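Local coordinates for glutamate--tRNA ligase (Methanothermobacter thermautotrophicus, PDB 3AII), which catalyses, as a non-discriminating class I synthetase, the ATP-dependent attachment of glutamate to tRNA, probably by way of a glutamyl-adenylate intermediate, at residues Glu180-Arg185 with Tyr307-Trp312; Tyr189-Arg194 with Glu206-Arg211; Val234-Thr239 with Asp250-Arg255; Met273-Val278 with Glu301-Leu306. One frame throughout, in Å; residues are numbered along the deposited sequence. Where two conformers were deposited one is given.

Contact 1: Glu180-Arg185 with Tyr307-Trp312; sequences EKLIER and YRHLGW
L182 and L310 bring the last turns of helices 172-184 and 299-310 together, with their CA atoms 6.3 Å apart, and R185, just past the first helix, lies beside H309. On the apolar side, L182 CD1 and L310 CD2 do most of the touching. L182 has its CG anti to the backbone N (chi1 -180°), which carries CD1 across to H309 CB at 3.5 Å and close to L310 CG. L310 answers at about a right angle, laying its CD2 against the backbone of L182, 4.0 Å from L182 CA. The polar half belongs to R185. Its extended chain runs along the end of helix 299-310, where NH1 donates to H309 O at 3.2 Å, and the N-H points at the oxygen with an angle of 152°. The donor reaches the oxygen tilted out of the carbonyl plane. L310 O lies over one face of the same guanidinium, 3.6 Å from R185 CZ. The cation thus meets two carbonyls at the C-terminal end of a helix, where the helix dipole would probably favour positive charge. That helix closes with a Schellman motif at G311. A water joins the segments a second time, donating to R185 O at 2.7 Å and lying 2.9 Å from H309 ND1. The other imidazole nitrogen, H309 NE2, bonds to K238 O beyond strand 234-237. Around the contact, L182 also touches F276 of helix 274-284 and A188 of strand 188-191, while helix 215-224 packs against E180, I183 and E184 of helix 172-184.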
# COMPACT_ATOMS: atom_id res chain seq x y z
N GLU A 180 28.17 -23.47 -4.74
CA GLU A 180 29.40 -24.28 -4.85
C GLU A 180 30.18 -24.28 -3.53
O GLU A 180 30.68 -25.31 -3.09
CB GLU A 180 30.27 -23.81 -6.02
CG GLU A 180 29.61 -23.99 -7.38
CD GLU A 180 30.60 -24.23 -8.52
OE1 GLU A 180 31.80 -23.94 -8.35
OE2 GLU A 180 30.16 -24.72 -9.58
N LYS A 181 30.27 -23.12 -2.89
CA LYS A 181 30.98 -23.03 -1.62
C LYS A 181 30.27 -23.83 -0.53
O LYS A 181 30.92 -24.51 0.28
CB LYS A 181 31.16 -21.57 -1.18
CG LYS A 181 32.27 -20.85 -1.96
CD LYS A 181 32.41 -19.40 -1.52
CE LYS A 181 33.47 -18.68 -2.35
NZ LYS A 181 33.58 -17.24 -1.99
N LEU A 182 28.95 -23.76 -0.52
CA LEU A 182 28.17 -24.46 0.48
C LEU A 182 28.34 -25.98 0.31
O LEU A 182 28.46 -26.71 1.28
CB LEU A 182 26.69 -24.08 0.36
CG LEU A 182 25.69 -24.72 1.33
CD1 LEU A 182 26.05 -24.39 2.77
CD2 LEU A 182 24.26 -24.28 1.00
N ILE A 183 28.31 -26.43 -0.94
CA ILE A 183 28.59 -27.83 -1.26
C ILE A 183 30.00 -28.26 -0.85
O ILE A 183 30.19 -29.34 -0.30
CB ILE A 183 28.35 -28.10 -2.77
CG1 ILE A 183 26.86 -27.97 -3.11
CG2 ILE A 183 28.87 -29.47 -3.17
CD1 ILE A 183 26.58 -28.08 -4.62
N GLU A 184 31.00 -27.40 -1.10
CA GLU A 184 32.37 -27.75 -0.71
C GLU A 184 32.51 -27.86 0.80
O GLU A 184 33.27 -28.70 1.30
CB GLU A 184 33.40 -26.76 -1.26
CG GLU A 184 34.82 -27.22 -0.86
CD GLU A 184 35.95 -26.60 -1.65
OE1 GLU A 184 35.70 -25.66 -2.44
OE2 GLU A 184 37.11 -27.06 -1.46
N ARG A 185 31.77 -27.03 1.52
CA ARG A 185 31.78 -27.08 2.97
C ARG A 185 30.91 -28.21 3.53
O ARG A 185 30.78 -28.33 4.74
CB ARG A 185 31.30 -25.74 3.55
CG ARG A 185 32.32 -24.61 3.38
CD ARG A 185 31.91 -23.38 4.18
NE ARG A 185 33.05 -22.56 4.57
CZ ARG A 185 33.41 -22.35 5.84
NH1 ARG A 185 32.72 -22.88 6.83
NH2 ARG A 185 34.46 -21.59 6.10
N TYR A 307 23.92 -20.00 7.47
CA TYR A 307 24.92 -19.18 8.15
C TYR A 307 25.90 -20.10 8.87
O TYR A 307 27.11 -19.94 8.77
CB TYR A 307 24.27 -18.24 9.17
CG TYR A 307 23.57 -17.02 8.57
CD1 TYR A 307 24.30 -15.88 8.24
CD2 TYR A 307 22.20 -17.02 8.37
CE1 TYR A 307 23.67 -14.76 7.71
CE2 TYR A 307 21.55 -15.89 7.83
CZ TYR A 307 22.30 -14.78 7.51
OH TYR A 307 21.68 -13.66 6.99
N ARG A 308 25.36 -21.08 9.57
CA ARG A 308 26.15 -22.10 10.25
C ARG A 308 27.17 -22.77 9.33
O ARG A 308 28.39 -22.79 9.60
CB ARG A 308 25.22 -23.18 10.81
CG ARG A 308 24.54 -22.85 12.11
CD ARG A 308 23.83 -24.09 12.64
NE ARG A 308 24.59 -25.31 12.33
CZ ARG A 308 24.17 -26.53 12.64
NH1 ARG A 308 24.92 -27.58 12.32
NH2 ARG A 308 23.02 -26.70 13.26
N HIS A 309 26.67 -23.34 8.24
CA HIS A 309 27.50 -24.09 7.32
C HIS A 309 28.57 -23.25 6.66
O HIS A 309 29.66 -23.74 6.39
CB HIS A 309 26.65 -24.76 6.24
CG HIS A 309 25.91 -25.97 6.71
ND1 HIS A 309 26.51 -26.94 7.49
CD2 HIS A 309 24.64 -26.38 6.50
CE1 HIS A 309 25.63 -27.89 7.75
NE2 HIS A 309 24.49 -27.58 7.15
N LEU A 310 28.26 -21.98 6.40
CA LEU A 310 29.20 -21.09 5.72
C LEU A 310 30.14 -20.38 6.70
O LEU A 310 31.07 -19.67 6.28
CB LEU A 310 28.43 -20.10 4.85
CG LEU A 310 27.78 -20.74 3.61
CD1 LEU A 310 26.71 -19.82 2.99
CD2 LEU A 310 28.82 -21.14 2.57
N GLY A 311 29.91 -20.57 7.99
CA GLY A 311 30.74 -19.94 9.01
C GLY A 311 30.47 -18.46 9.16
O GLY A 311 31.39 -17.66 9.38
N TRP A 312 29.20 -18.08 9.04
CA TRP A 312 28.79 -16.68 9.10
C TRP A 312 27.96 -16.42 10.35
O TRP A 312 27.14 -17.24 10.75
CB TRP A 312 27.92 -16.35 7.89
CG TRP A 312 28.59 -16.41 6.55
CD1 TRP A 312 29.94 -16.45 6.28
CD2 TRP A 312 27.93 -16.38 5.29
NE1 TRP A 312 30.14 -16.46 4.92
CE2 TRP A 312 28.92 -16.42 4.29
CE3 TRP A 312 26.59 -16.31 4.91
CZ2 TRP A 312 28.61 -16.40 2.94
CZ3 TRP A 312 26.28 -16.31 3.57
CH2 TRP A 312 27.29 -16.35 2.59
O HOH W 1 29.22 -27.53 6.76

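Contact 2: Tyr189-Arg194 with Glu206-Arg211; sequences YVCTCR and EACHCR. With ZN (zinc ion), chain D.
C191 and C193 face C208 and C210 round a zinc ion, two Cys-X-Cys pairs forming a four-cysteine site in what is probably the acceptor-binding insertion of a class I catalytic domain. The metal bonds come first: each of the four SG atoms lies 2.4 Å from the zinc, C191 at the end of strand 188-191, C193 just beyond it, and two from the 206-211 segment, so the ion staples that loop to the sheet. Backbone N-H groups support the sulfurs. T192 N donates to C210 SG at 3.5 Å, crossing between the segments, and C193 N donates to C191 SG at the same length of 3.5 Å; such bonds would be expected to ease the negative charge on the thiolates. CH-pi packing on Y189 completes the contact. The Y189 ring receives R211 CA almost squarely over one face, 3.9 Å from the centroid, and R211 CG rests on that face too, 3.6 Å from Y189 CE1. C208 SG approaches the ring obliquely. D250 takes both the Y189 hydroxyl and R211 NE, fixing these two polar ends beside the sheet. One water bridges the segments, donating to Y189 OH at 3.1 Å and accepting from C208 N at 3.0 Å.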
# COMPACT_ATOMS: atom_id res chain seq x y z
N TYR A 189 23.60 -30.56 -0.94
CA TYR A 189 23.76 -31.64 -1.89
C TYR A 189 22.76 -31.52 -3.01
O TYR A 189 21.73 -30.84 -2.86
CB TYR A 189 23.64 -33.01 -1.19
CG TYR A 189 22.33 -33.29 -0.47
CD1 TYR A 189 22.07 -32.75 0.79
CD2 TYR A 189 21.38 -34.12 -1.03
CE1 TYR A 189 20.90 -33.03 1.45
CE2 TYR A 189 20.20 -34.41 -0.38
CZ TYR A 189 19.96 -33.87 0.85
OH TYR A 189 18.77 -34.16 1.49
N VAL A 190 23.06 -32.15 -4.15
CA VAL A 190 22.10 -32.17 -5.25
C VAL A 190 21.26 -33.44 -5.20
O VAL A 190 21.79 -34.55 -5.34
CB VAL A 190 22.77 -32.07 -6.61
CG1 VAL A 190 21.70 -32.06 -7.71
CG2 VAL A 190 23.62 -30.80 -6.67
N CYS A 191 19.96 -33.26 -5.01
CA CYS A 191 19.05 -34.38 -4.85
C CYS A 191 18.28 -34.61 -6.14
O CYS A 191 17.58 -33.72 -6.63
CB CYS A 191 18.08 -34.13 -3.71
SG CYS A 191 16.96 -35.52 -3.43
N THR A 192 18.40 -35.83 -6.66
CA THR A 192 17.74 -36.24 -7.88
C THR A 192 16.56 -37.18 -7.60
O THR A 192 16.00 -37.75 -8.53
CB THR A 192 18.72 -36.97 -8.82
OG1 THR A 192 19.41 -37.99 -8.08
CG2 THR A 192 19.75 -35.99 -9.38
N CYS A 193 16.22 -37.34 -6.33
CA CYS A 193 15.10 -38.19 -5.92
C CYS A 193 13.78 -37.65 -6.44
O CYS A 193 13.62 -36.45 -6.62
CB CYS A 193 15.00 -38.29 -4.40
SG CYS A 193 16.36 -39.17 -3.59
N ARG A 194 12.82 -38.55 -6.67
CA ARG A 194 11.46 -38.13 -6.94
C ARG A 194 10.95 -37.48 -5.65
O ARG A 194 11.08 -38.06 -4.58
CB ARG A 194 10.59 -39.32 -7.31
CG ARG A 194 11.15 -40.17 -8.44
CD ARG A 194 11.25 -39.38 -9.74
NE ARG A 194 12.30 -39.91 -10.62
CZ ARG A 194 12.44 -39.59 -11.90
NH1 ARG A 194 11.60 -38.74 -12.47
NH2 ARG A 194 13.43 -40.12 -12.61
N GLU A 206 15.00 -40.26 7.62
CA GLU A 206 15.94 -41.12 6.91
C GLU A 206 16.56 -40.37 5.73
O GLU A 206 15.86 -39.64 5.02
CB GLU A 206 15.24 -42.38 6.42
CG GLU A 206 16.11 -43.35 5.66
CD GLU A 206 15.44 -44.71 5.49
OE1 GLU A 206 14.32 -44.89 6.03
OE2 GLU A 206 16.03 -45.59 4.83
N ALA A 207 17.86 -40.55 5.52
CA ALA A 207 18.57 -39.86 4.45
C ALA A 207 18.43 -40.58 3.11
O ALA A 207 18.41 -41.81 3.05
CB ALA A 207 20.03 -39.70 4.81
N CYS A 208 18.34 -39.81 2.04
CA CYS A 208 18.38 -40.37 0.70
C CYS A 208 19.84 -40.62 0.35
O CYS A 208 20.75 -40.18 1.07
CB CYS A 208 17.73 -39.44 -0.32
SG CYS A 208 18.69 -37.94 -0.68
N HIS A 209 20.07 -41.33 -0.74
CA HIS A 209 21.43 -41.62 -1.19
C HIS A 209 22.22 -40.35 -1.52
O HIS A 209 23.43 -40.30 -1.30
CB HIS A 209 21.38 -42.55 -2.41
CG HIS A 209 22.70 -42.69 -3.10
ND1 HIS A 209 23.75 -43.39 -2.56
CD2 HIS A 209 23.13 -42.23 -4.30
CE1 HIS A 209 24.78 -43.35 -3.39
NE2 HIS A 209 24.43 -42.66 -4.45
N CYS A 210 21.54 -39.33 -2.03
CA CYS A 210 22.20 -38.12 -2.50
C CYS A 210 22.94 -37.44 -1.35
O CYS A 210 23.96 -36.78 -1.55
CB CYS A 210 21.17 -37.15 -3.08
SG CYS A 210 19.99 -37.89 -4.25
N ARG A 211 22.40 -37.59 -0.15
CA ARG A 211 22.92 -36.90 1.03
C ARG A 211 24.31 -37.40 1.41
O ARG A 211 25.01 -36.74 2.18
CB ARG A 211 21.97 -37.07 2.21
CG ARG A 211 22.06 -35.95 3.24
CD ARG A 211 21.22 -36.28 4.46
NE ARG A 211 20.81 -35.08 5.20
CZ ARG A 211 21.44 -34.59 6.26
NH1 ARG A 211 22.52 -35.20 6.74
NH2 ARG A 211 20.97 -33.51 6.86
ZN ZN D . 18.01 -37.57 -2.98
O HOH W 2 18.17 -36.93 2.83

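Contact 3: Val234-Thr239 with Asp250-Arg255; sequences VVRVKT and DWVSMR
D250 meets R236 and T239 at the start of an antiparallel strand pair, 234-237 with 252-255, that is interrupted by a classic beta bulge. Two oxygens of D250 do the work. OD1 takes the T239 N-H at 2.9 Å, nearly straight at 175° but from above the carboxylate plane, and the backbone O takes R236 NH1 at 2.9 Å, lying in the guanidinium plane. The other carboxylate oxygen, OD2, is taken by Y189 of strand 188-191 and R211 of the zinc-binding segment. At W251 the backbone O accepts from V237 N at 2.8 Å. The indole, with CG set between the backbone N and carbonyl carbon (chi1 57°), stands alongside V237, whose CG2 sits over the six-membered ring, 3.7 Å from its centroid. V252 turns to the same sheet face as R236 and lays CG2 over the guanidinium, while its CG1 packs against V234. The bulge follows: S253 and M254 both face V235. V235 O accepts from S253 N at 2.8 Å and only weakly from M254 N at 3.5 Å. On its other edge S253 O bonds to M273 N, just past the neighbouring strand 270-272. M254 O then accepts from V235 N at 3.0 Å, and M254 CB, pointing the same way as the V235 side chain, rests 3.7 Å from V235 CG2.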
# COMPACT_ATOMS: atom_id res chain seq x y z
N VAL A 234 16.98 -30.73 -7.42
CA VAL A 234 17.08 -29.55 -6.57
C VAL A 234 18.37 -29.60 -5.77
O VAL A 234 18.97 -30.67 -5.59
CB VAL A 234 15.88 -29.44 -5.61
CG1 VAL A 234 14.61 -29.13 -6.40
CG2 VAL A 234 15.72 -30.72 -4.80
N VAL A 235 18.83 -28.45 -5.31
CA VAL A 235 19.84 -28.41 -4.26
C VAL A 235 19.13 -28.30 -2.91
O VAL A 235 18.22 -27.48 -2.75
CB VAL A 235 20.81 -27.21 -4.43
CG1 VAL A 235 21.86 -27.20 -3.31
CG2 VAL A 235 21.51 -27.27 -5.77
N ARG A 236 19.53 -29.15 -1.97
CA ARG A 236 18.99 -29.13 -0.61
C ARG A 236 20.06 -28.77 0.40
O ARG A 236 21.19 -29.23 0.29
CB ARG A 236 18.41 -30.51 -0.27
CG ARG A 236 17.18 -30.85 -1.09
CD ARG A 236 16.62 -32.22 -0.71
NE ARG A 236 15.37 -32.46 -1.45
CZ ARG A 236 14.20 -31.93 -1.13
NH1 ARG A 236 14.08 -31.14 -0.07
NH2 ARG A 236 13.12 -32.21 -1.86
N VAL A 237 19.70 -27.92 1.35
CA VAL A 237 20.62 -27.56 2.42
C VAL A 237 20.58 -28.68 3.45
O VAL A 237 19.51 -29.12 3.83
CB VAL A 237 20.19 -26.25 3.07
CG1 VAL A 237 21.12 -25.89 4.22
CG2 VAL A 237 20.15 -25.13 2.02
N LYS A 238 21.74 -29.14 3.91
CA LYS A 238 21.74 -30.16 4.95
C LYS A 238 21.39 -29.50 6.27
O LYS A 238 22.10 -28.61 6.73
CB LYS A 238 23.10 -30.86 5.04
CG LYS A 238 23.47 -31.65 3.78
CD LYS A 238 24.78 -32.43 3.95
CE LYS A 238 25.14 -33.15 2.66
NZ LYS A 238 26.34 -34.05 2.77
N THR A 239 20.28 -29.93 6.88
CA THR A 239 19.91 -29.43 8.20
C THR A 239 19.86 -30.60 9.17
O THR A 239 20.87 -31.24 9.41
CB THR A 239 18.60 -28.64 8.18
OG1 THR A 239 17.51 -29.50 7.82
CG2 THR A 239 18.70 -27.51 7.14
N ASP A 250 16.16 -30.56 5.55
CA ASP A 250 16.84 -30.45 4.25
C ASP A 250 16.07 -29.65 3.19
O ASP A 250 15.74 -30.16 2.12
CB ASP A 250 17.21 -31.83 3.71
CG ASP A 250 18.35 -32.49 4.50
OD1 ASP A 250 18.65 -32.02 5.62
OD2 ASP A 250 18.94 -33.45 3.99
N TRP A 251 15.84 -28.38 3.48
CA TRP A 251 15.03 -27.53 2.62
C TRP A 251 15.75 -27.17 1.31
O TRP A 251 16.99 -27.19 1.24
CB TRP A 251 14.58 -26.28 3.38
CG TRP A 251 15.68 -25.44 3.97
CD1 TRP A 251 16.24 -25.54 5.22
CD2 TRP A 251 16.32 -24.31 3.34
NE1 TRP A 251 17.21 -24.58 5.39
CE2 TRP A 251 17.27 -23.81 4.26
CE3 TRP A 251 16.18 -23.69 2.10
CZ2 TRP A 251 18.08 -22.70 3.96
CZ3 TRP A 251 16.99 -22.59 1.80
CH2 TRP A 251 17.93 -22.11 2.73
N VAL A 252 14.96 -26.84 0.30
CA VAL A 252 15.47 -26.59 -1.05
C VAL A 252 16.02 -25.17 -1.23
O VAL A 252 15.33 -24.18 -0.98
CB VAL A 252 14.36 -26.82 -2.09
CG1 VAL A 252 14.83 -26.43 -3.48
CG2 VAL A 252 13.93 -28.28 -2.08
N SER A 253 17.27 -25.09 -1.68
CA SER A 253 17.92 -23.80 -1.92
C SER A 253 17.96 -23.39 -3.39
O SER A 253 18.06 -22.20 -3.69
CB SER A 253 19.34 -23.79 -1.36
OG SER A 253 20.16 -24.77 -1.98
N MET A 254 17.94 -24.36 -4.30
CA MET A 254 17.99 -24.07 -5.75
C MET A 254 17.06 -24.99 -6.51
O MET A 254 17.01 -26.19 -6.22
CB MET A 254 19.40 -24.32 -6.32
CG MET A 254 20.47 -23.36 -5.95
SD MET A 254 20.21 -21.79 -6.85
CE MET A 254 21.66 -20.85 -6.41
N ARG A 255 16.36 -24.44 -7.50
CA ARG A 255 15.47 -25.23 -8.35
C ARG A 255 15.68 -24.87 -9.81
O ARG A 255 16.30 -23.86 -10.13
CB ARG A 255 14.01 -25.00 -7.97
CG ARG A 255 13.59 -23.55 -8.09
CD ARG A 255 12.12 -23.34 -7.79
NE ARG A 255 11.73 -21.96 -8.07
CZ ARG A 255 10.53 -21.47 -7.83
NH1 ARG A 255 10.25 -20.20 -8.12
NH2 ARG A 255 9.59 -22.24 -7.29

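Contact 4: Met273-Val278 with Glu301-Leu306; sequences MMNFSV and EKQEYL
N275 and Q303 cross at about a right angle where helices 274-284 and 299-310 come together, the axes of their short segments inclined at 51° and 9.4 Å apart at closest approach. N275 ND2 donates to Q303 OE1 at 3.0 Å. The bond lies in the planes of both amides and uses a lone pair of the oxygen, even though the two amide planes are turned 52° from each other. The Q303 chain is extended, and its CG lies 3.5 Å from N275 O; V278 CG1 closes in on Q303 OE1 at 3.7 Å. On the other branch of the asparagine, K302 passes obliquely, with its CD carbon 3.6 Å from N275 OD1. A turn further on, L306 approaches F276 at about a right angle. With chi1 at -179°, the F276 ring is thrown to the far side of CB from its own N. Its edge meets L306, whose CD2 lies in the ring plane, 3.8 Å from F276 CD1. L306 CD1 also fits against the backbone, 3.6 Å from F276 CA. F276 further touches Y175 and T179 of helix 172-184 and S253 and M254 of strand 252-256, so the helix pair backs onto the sheet. The chemistry is thus split: a directional amide bond gives the buried Q303 OE1 a donor, while the F276-L306 side is nonpolar packing, less certain in detail because L306 has two conformers.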
# COMPACT_ATOMS: atom_id res chain seq x y z
N MET A 273 15.92 -20.33 -4.15
CA MET A 273 14.75 -20.15 -3.31
C MET A 273 15.02 -19.03 -2.32
O MET A 273 16.19 -18.75 -1.98
CB MET A 273 14.41 -21.44 -2.57
CG MET A 273 14.07 -22.59 -3.50
SD MET A 273 12.62 -22.20 -4.50
CE MET A 273 11.30 -22.37 -3.30
N MET A 274 13.93 -18.40 -1.88
CA MET A 274 14.01 -17.20 -1.05
C MET A 274 14.95 -17.34 0.16
O MET A 274 15.78 -16.45 0.41
CB MET A 274 12.60 -16.79 -0.62
CG MET A 274 12.44 -15.30 -0.41
SD MET A 274 11.82 -14.94 1.23
CE MET A 274 12.86 -16.06 2.14
N ASN A 275 14.83 -18.42 0.91
CA ASN A 275 15.65 -18.53 2.11
C ASN A 275 17.15 -18.58 1.86
O ASN A 275 17.94 -18.17 2.70
CB ASN A 275 15.18 -19.69 3.00
CG ASN A 275 13.90 -19.35 3.74
OD1 ASN A 275 12.89 -20.04 3.62
ND2 ASN A 275 13.94 -18.27 4.48
N PHE A 276 17.55 -19.09 0.69
CA PHE A 276 18.95 -19.10 0.31
C PHE A 276 19.41 -17.71 -0.14
O PHE A 276 20.42 -17.20 0.35
CB PHE A 276 19.23 -20.13 -0.81
CG PHE A 276 20.70 -20.19 -1.22
CD1 PHE A 276 21.64 -20.78 -0.40
CD2 PHE A 276 21.12 -19.63 -2.42
CE1 PHE A 276 22.99 -20.81 -0.77
CE2 PHE A 276 22.45 -19.64 -2.80
CZ PHE A 276 23.40 -20.26 -1.99
N SER A 277 18.70 -17.12 -1.09
CA SER A 277 19.14 -15.83 -1.61
C SER A 277 19.09 -14.74 -0.54
O SER A 277 19.97 -13.88 -0.51
CB SER A 277 18.32 -15.41 -2.83
OG SER A 277 16.94 -15.28 -2.48
N VAL A 278 18.10 -14.81 0.35
CA VAL A 278 17.98 -13.82 1.43
C VAL A 278 19.19 -13.91 2.37
O VAL A 278 19.82 -12.90 2.71
CB VAL A 278 16.65 -13.97 2.20
CG1 VAL A 278 16.68 -13.20 3.52
CG2 VAL A 278 15.49 -13.51 1.34
N GLU A 301 14.73 -19.97 11.18
CA GLU A 301 15.26 -21.28 11.53
C GLU A 301 15.93 -21.97 10.33
O GLU A 301 16.95 -22.62 10.48
CB GLU A 301 14.14 -22.18 12.07
CG GLU A 301 13.63 -21.80 13.45
CD GLU A 301 12.48 -22.68 13.89
OE1 GLU A 301 12.74 -23.83 14.32
OE2 GLU A 301 11.32 -22.24 13.80
N LYS A 302 15.33 -21.82 9.15
CA LYS A 302 15.91 -22.42 7.95
C LYS A 302 17.24 -21.77 7.59
O LYS A 302 18.23 -22.44 7.32
CB LYS A 302 14.93 -22.31 6.78
CG LYS A 302 13.64 -23.10 6.99
CD LYS A 302 12.67 -22.85 5.84
CE LYS A 302 11.44 -23.73 5.97
NZ LYS A 302 10.43 -23.41 4.93
N GLN A 303 17.25 -20.44 7.59
CA GLN A 303 18.46 -19.70 7.21
C GLN A 303 19.62 -19.91 8.17
O GLN A 303 20.78 -19.92 7.76
CB GLN A 303 18.13 -18.22 7.09
CG GLN A 303 17.07 -17.92 6.05
CD GLN A 303 16.71 -16.45 5.98
OE1 GLN A 303 15.64 -16.08 5.51
NE2 GLN A 303 17.62 -15.60 6.46
N GLU A 304 19.31 -20.07 9.45
CA GLU A 304 20.35 -20.30 10.45
C GLU A 304 21.33 -21.42 10.04
O GLU A 304 22.53 -21.32 10.28
CB GLU A 304 19.72 -20.56 11.82
CG GLU A 304 19.15 -19.31 12.46
CD GLU A 304 18.38 -19.59 13.75
OE1 GLU A 304 18.20 -20.77 14.10
OE2 GLU A 304 17.96 -18.61 14.40
N TYR A 305 20.82 -22.47 9.39
CA TYR A 305 21.67 -23.57 8.93
C TYR A 305 22.67 -23.15 7.87
O TYR A 305 23.79 -23.65 7.82
CB TYR A 305 20.82 -24.73 8.40
CG TYR A 305 20.11 -25.49 9.49
CD1 TYR A 305 18.80 -25.19 9.83
CD2 TYR A 305 20.76 -26.50 10.18
CE1 TYR A 305 18.15 -25.87 10.84
CE2 TYR A 305 20.11 -27.19 11.19
CZ TYR A 305 18.82 -26.87 11.51
OH TYR A 305 18.18 -27.56 12.52
N LEU A 306 22.25 -22.23 7.01
CA LEU A 306 23.12 -21.71 5.96
C LEU A 306 24.26 -20.92 6.56
O LEU A 306 25.42 -21.13 6.21
CB LEU A 306 22.34 -20.78 5.04
CG LEU A 306 21.41 -21.40 4.01
CD1 LEU A 306 20.68 -20.29 3.28
CD2 LEU A 306 22.21 -22.25 3.04

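Contact 1 closes the widest loop, from helix 172-184 to the end of helix 299-310, and the other three fall within it, one after another, without crossing. Contact 2 comes first, closing a short loop through helix 195-203 at the zinc. Contact 3 follows, pairing strands 234-237 and 252-256, and contact 4 joins helices 274-284 and 299-310. Contacts 2 and 3 reach the same sheet through the neighbouring strands 188-191 and 234-237, and contacts 1 and 4 share helix 299-310. Contact 3 also touches contact 4, where W251 packs on L306, so helices, four-stranded sheet and zinc-binding loop form one unit.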